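Local coordinates for protein glycoside Hydrolase Family 43_12 (Metagenome, PDB 7JVH) that probably hydrolyses glycosidic bonds of arabinose- or xylose-containing plant polysaccharides, at residues A[460-473]-A[517-529]. Sequence-based numbering, arbitrary orientation.
Sequences GLICYQNEACNYVL and LGVTTDGLNYQFS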
loop_
_atom_site.group_PDB
_atom_site.type_symbol
_atom_site.label_atom_id
_atom_site.label_comp_id
_atom_site.label_asym_id
_atom_site.label_seq_id
_atom_site.Cartn_x
_atom_site.Cartn_y
_atom_site.Cartn_z
ATOM N N GLY A 460 2.577 -24.006 -4.034
ATOM C CA GLY A 460 3.581 -23.610 -3.080
ATOM C C GLY A 460 3.490 -22.229 -2.482
ATOM O O GLY A 460 2.418 -21.645 -2.387
ATOM N N LEU A 461 4.655 -21.728 -2.065
ATOM C CA LEU A 461 4.797 -20.550 -1.231
ATOM C C LEU A 461 5.669 -19.555 -1.966
ATOM O O LEU A 461 6.701 -19.931 -2.517
ATOM C CB LEU A 461 5.455 -20.960 0.106
ATOM C CG LEU A 461 5.948 -19.861 1.039
ATOM C CD1 LEU A 461 4.784 -19.128 1.692
ATOM C CD2 LEU A 461 6.866 -20.477 2.071
ATOM N N ILE A 462 5.270 -18.281 -1.928
ATOM C CA ILE A 462 5.866 -17.228 -2.747
ATOM C C ILE A 462 6.227 -15.988 -1.927
ATOM O O ILE A 462 5.421 -15.511 -1.125
ATOM C CB ILE A 462 4.896 -16.764 -3.856
ATOM C CG1 ILE A 462 4.350 -17.953 -4.638
ATOM C CG2 ILE A 462 5.599 -15.778 -4.782
ATOM C CD1 ILE A 462 3.319 -17.588 -5.667
ATOM N N CYS A 463 7.442 -15.475 -2.154
ATOM C CA CYS A 463 7.864 -14.138 -1.757
ATOM C C CYS A 463 8.053 -13.315 -3.062
ATOM O O CYS A 463 8.880 -13.663 -3.912
ATOM C CB CYS A 463 9.155 -14.207 -0.928
ATOM S SG CYS A 463 9.058 -15.286 0.537
ATOM N N TYR A 464 7.281 -12.226 -3.186
ATOM C CA TYR A 464 7.067 -11.511 -4.441
ATOM C C TYR A 464 7.249 -10.003 -4.276
ATOM O O TYR A 464 6.540 -9.373 -3.498
ATOM C CB TYR A 464 5.626 -11.763 -4.892
ATOM C CG TYR A 464 5.268 -11.306 -6.291
ATOM C CD1 TYR A 464 4.825 -10.000 -6.542
ATOM C CD2 TYR A 464 5.293 -12.201 -7.360
ATOM C CE1 TYR A 464 4.475 -9.600 -7.823
ATOM C CE2 TYR A 464 4.912 -11.815 -8.631
ATOM C CZ TYR A 464 4.517 -10.505 -8.859
ATOM O OH TYR A 464 4.160 -10.046 -10.119
ATOM N N GLN A 465 8.185 -9.429 -5.037
ATOM C CA GLN A 465 8.313 -7.978 -5.202
ATOM C C GLN A 465 7.664 -7.582 -6.535
ATOM O O GLN A 465 6.725 -6.779 -6.571
ATOM C CB GLN A 465 9.781 -7.569 -5.142
ATOM C CG GLN A 465 10.116 -6.119 -5.488
ATOM C CD GLN A 465 9.231 -5.087 -4.786
ATOM O OE1 GLN A 465 8.575 -4.318 -5.469
ATOM N NE2 GLN A 465 9.199 -5.072 -3.448
ATOM N N ASN A 466 8.157 -8.173 -7.623
ATOM C CA ASN A 466 7.490 -8.116 -8.922
ATOM C C ASN A 466 7.686 -9.420 -9.712
ATOM O O ASN A 466 8.392 -10.345 -9.267
ATOM C CB ASN A 466 7.899 -6.859 -9.730
ATOM C CG ASN A 466 9.319 -6.883 -10.213
ATOM O OD1 ASN A 466 9.784 -7.860 -10.799
ATOM N ND2 ASN A 466 10.017 -5.781 -9.991
ATOM N N GLU A 467 7.045 -9.487 -10.879
ATOM C CA GLU A 467 7.027 -10.682 -11.714
ATOM C C GLU A 467 8.430 -11.253 -12.022
ATOM O O GLU A 467 8.561 -12.427 -12.338
ATOM C CB GLU A 467 6.280 -10.425 -13.020
ATOM C CG GLU A 467 6.833 -9.255 -13.854
ATOM C CD GLU A 467 6.238 -7.890 -13.520
ATOM O OE1 GLU A 467 5.315 -7.785 -12.696
ATOM O OE2 GLU A 467 6.670 -6.920 -14.136
ATOM N N ALA A 468 9.464 -10.414 -11.927
ATOM C CA ALA A 468 10.852 -10.797 -12.203
ATOM C C ALA A 468 11.764 -10.629 -10.985
ATOM O O ALA A 468 12.988 -10.674 -11.098
ATOM C CB ALA A 468 11.396 -9.980 -13.377
ATOM N N CYS A 469 11.147 -10.433 -9.815
ATOM C CA CYS A 469 11.842 -10.288 -8.542
ATOM C C CYS A 469 11.033 -11.047 -7.514
ATOM O O CYS A 469 10.220 -10.465 -6.778
ATOM C CB CYS A 469 11.973 -8.806 -8.186
ATOM S SG CYS A 469 13.343 -7.981 -9.048
ATOM N N ASN A 470 11.241 -12.371 -7.487
ATOM C CA ASN A 470 10.501 -13.255 -6.604
ATOM C C ASN A 470 11.235 -14.543 -6.273
ATOM O O ASN A 470 12.145 -14.955 -7.002
ATOM C CB ASN A 470 9.122 -13.564 -7.189
ATOM C CG ASN A 470 9.189 -14.212 -8.569
ATOM O OD1 ASN A 470 9.534 -15.388 -8.702
ATOM N ND2 ASN A 470 8.824 -13.450 -9.599
ATOM N N TYR A 471 10.843 -15.146 -5.142
ATOM C CA TYR A 471 11.292 -16.461 -4.706
ATOM C C TYR A 471 10.073 -17.358 -4.564
ATOM O O TYR A 471 9.070 -16.954 -3.987
ATOM C CB TYR A 471 12.002 -16.371 -3.365
ATOM C CG TYR A 471 13.259 -15.535 -3.368
ATOM C CD1 TYR A 471 14.224 -15.711 -4.340
ATOM C CD2 TYR A 471 13.501 -14.605 -2.368
ATOM C CE1 TYR A 471 15.385 -14.949 -4.349
ATOM C CE2 TYR A 471 14.659 -13.844 -2.371
ATOM C CZ TYR A 471 15.595 -14.029 -3.370
ATOM O OH TYR A 471 16.759 -13.304 -3.376
ATOM N N VAL A 472 10.165 -18.572 -5.115
ATOM C CA VAL A 472 9.049 -19.511 -5.159
ATOM C C VAL A 472 9.527 -20.916 -4.783
ATOM O O VAL A 472 10.540 -21.388 -5.301
ATOM C CB VAL A 472 8.414 -19.561 -6.551
ATOM C CG1 VAL A 472 7.139 -20.387 -6.515
ATOM C CG2 VAL A 472 8.124 -18.178 -7.061
ATOM N N LEU A 473 8.789 -21.557 -3.865
ATOM C CA LEU A 473 8.992 -22.943 -3.461
ATOM C C LEU A 473 7.697 -23.681 -3.729
ATOM O O LEU A 473 6.664 -23.344 -3.173
ATOM C CB LEU A 473 9.330 -23.025 -1.976
ATOM C CG LEU A 473 9.519 -24.426 -1.357
ATOM C CD1 LEU A 473 10.812 -25.086 -1.834
ATOM C CD2 LEU A 473 9.510 -24.351 0.164
ATOM N N LEU A 517 5.036 -25.697 4.046
ATOM C CA LEU A 517 6.169 -24.958 3.527
ATOM C C LEU A 517 6.352 -23.707 4.367
ATOM O O LEU A 517 5.375 -23.122 4.837
ATOM C CB LEU A 517 5.951 -24.594 2.051
ATOM C CG LEU A 517 5.624 -25.754 1.099
ATOM C CD1 LEU A 517 5.483 -25.204 -0.324
ATOM C CD2 LEU A 517 6.662 -26.875 1.181
ATOM N N GLY A 518 7.610 -23.301 4.555
ATOM C CA GLY A 518 7.945 -22.187 5.414
ATOM C C GLY A 518 9.060 -21.338 4.839
ATOM O O GLY A 518 9.904 -21.853 4.081
ATOM N N VAL A 519 9.040 -20.037 5.173
ATOM C CA VAL A 519 10.113 -19.128 4.859
ATOM C C VAL A 519 10.305 -18.208 6.044
ATOM O O VAL A 519 9.334 -17.833 6.719
ATOM C CB VAL A 519 9.827 -18.298 3.544
ATOM C CG1 VAL A 519 8.648 -17.352 3.712
ATOM C CG2 VAL A 519 11.056 -17.508 3.104
ATOM N N THR A 520 11.564 -17.855 6.311
ATOM C CA THR A 520 11.918 -16.922 7.365
ATOM C C THR A 520 12.986 -15.974 6.838
ATOM O O THR A 520 13.880 -16.387 6.106
ATOM C CB THR A 520 12.432 -17.639 8.644
ATOM O OG1 THR A 520 12.747 -16.677 9.663
ATOM C CG2 THR A 520 13.688 -18.487 8.347
ATOM N N THR A 521 12.881 -14.699 7.228
ATOM C CA THR A 521 13.850 -13.684 6.859
ATOM C C THR A 521 14.319 -12.944 8.112
ATOM O O THR A 521 13.507 -12.505 8.917
ATOM C CB THR A 521 13.300 -12.673 5.793
ATOM O OG1 THR A 521 14.246 -11.621 5.605
ATOM C CG2 THR A 521 11.965 -12.051 6.218
ATOM N N ASP A 522 15.645 -12.814 8.234
ATOM C CA ASP A 522 16.298 -12.081 9.291
ATOM C C ASP A 522 16.591 -10.632 8.901
ATOM O O ASP A 522 17.378 -9.966 9.553
ATOM C CB ASP A 522 17.610 -12.784 9.665
ATOM C CG ASP A 522 18.628 -12.759 8.553
ATOM O OD1 ASP A 522 18.297 -12.332 7.429
ATOM O OD2 ASP A 522 19.774 -13.176 8.827
ATOM N N GLY A 523 15.965 -10.159 7.813
ATOM C CA GLY A 523 16.177 -8.821 7.283
ATOM C C GLY A 523 17.268 -8.741 6.235
ATOM O O GLY A 523 17.266 -7.802 5.442
ATOM N N LEU A 524 18.193 -9.712 6.237
ATOM C CA LEU A 524 19.303 -9.786 5.293
ATOM C C LEU A 524 19.124 -10.857 4.221
ATOM O O LEU A 524 19.511 -10.650 3.074
ATOM C CB LEU A 524 20.637 -10.023 6.007
ATOM C CG LEU A 524 21.227 -8.836 6.810
ATOM C CD1 LEU A 524 22.456 -9.264 7.606
ATOM C CD2 LEU A 524 21.562 -7.596 5.984
ATOM N N ASN A 525 18.585 -12.018 4.609
ATOM C CA ASN A 525 18.322 -13.153 3.701
ATOM C C ASN A 525 17.025 -13.870 4.006
ATOM O O ASN A 525 16.487 -13.728 5.089
ATOM C CB ASN A 525 19.469 -14.173 3.720
ATOM C CG ASN A 525 20.761 -13.585 3.224
ATOM O OD1 ASN A 525 20.990 -13.465 1.993
ATOM N ND2 ASN A 525 21.632 -13.234 4.144
ATOM N N TYR A 526 16.497 -14.584 3.012
ATOM C CA TYR A 526 15.304 -15.408 3.137
ATOM C C TYR A 526 15.786 -16.851 3.090
ATOM O O TYR A 526 16.635 -17.198 2.269
ATOM C CB TYR A 526 14.349 -15.161 1.965
ATOM C CG TYR A 526 13.586 -13.863 1.987
ATOM C CD1 TYR A 526 14.170 -12.676 1.563
ATOM C CD2 TYR A 526 12.260 -13.826 2.411
ATOM C CE1 TYR A 526 13.459 -11.482 1.569
ATOM C CE2 TYR A 526 11.542 -12.636 2.433
ATOM C CZ TYR A 526 12.154 -11.464 1.998
ATOM O OH TYR A 526 11.472 -10.269 1.993
ATOM N N GLN A 527 15.256 -17.685 3.988
ATOM C CA GLN A 527 15.601 -19.100 4.080
ATOM C C GLN A 527 14.294 -19.880 4.029
ATOM O O GLN A 527 13.419 -19.697 4.877
ATOM C CB GLN A 527 16.344 -19.427 5.365
ATOM C CG GLN A 527 16.532 -20.926 5.629
ATOM C CD GLN A 527 17.419 -21.606 4.592
ATOM O OE1 GLN A 527 18.588 -21.283 4.513
ATOM N NE2 GLN A 527 16.869 -22.559 3.790
ATOM N N PHE A 528 14.182 -20.748 3.022
ATOM C CA PHE A 528 13.023 -21.582 2.814
ATOM C C PHE A 528 13.215 -22.942 3.513
ATOM O O PHE A 528 14.335 -23.352 3.824
ATOM C CB PHE A 528 12.777 -21.751 1.303
ATOM C CG PHE A 528 12.092 -20.564 0.670
ATOM C CD1 PHE A 528 12.815 -19.448 0.269
ATOM C CD2 PHE A 528 10.723 -20.563 0.474
ATOM C CE1 PHE A 528 12.185 -18.368 -0.330
ATOM C CE2 PHE A 528 10.084 -19.465 -0.127
ATOM C CZ PHE A 528 10.821 -18.374 -0.523
ATOM N N SER A 529 12.089 -23.612 3.781
ATOM C CA SER A 529 12.076 -24.907 4.416
ATOM C C SER A 529 10.766 -25.588 4.124
ATOM O O SER A 529 9.788 -24.933 3.725
ATOM C CB SER A 529 12.249 -24.779 5.942
ATOM O OG SER A 529 11.097 -24.211 6.566
#
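D522 OD1 takes two backbone N-H groups, from N525 N (2.9 Å), nearly along the C-O axis, and from L524 N, above the carboxylate plane, and so closes hairpin 517-529, whose F528, V519 and Y526 lie against hairpin 460-473. Each hairpin belongs to a different sheet of the concanavalin A-like β-sandwich, and strands 460-464 and 517-522 run nearly aligned, at 19°. The filling between the two hairpins is mostly apolar. With CG anti to its carbonyl carbon (chi1 -79°), the F528 ring is set against the side chains of hairpin 460-473: CE1 meets Y471 CB at 3.6 Å, CD2 meets L473 CB at 3.7 Å, and CZ lies 3.7 Å from C463 SG. V519 CG2 sits 3.6 Å above the plane of this ring, over its centre. Replacing F528 by an alanine is likely to open a gap between V519 and the side chains of L461, C463, Y471 and L473. At one end, L517 CD1 touches G460 CA and L473 O, while L461 CD2 rests on the backbone of G518. Toward the other, Y471 and Y526 meet obliquely, planes at 58°; their hydroxyls hydrogen-bond to D544 O and Q438 OE1, respectively, outside the two hairpins. C463 SG also approaches Y526, 4.0 Å from CD2.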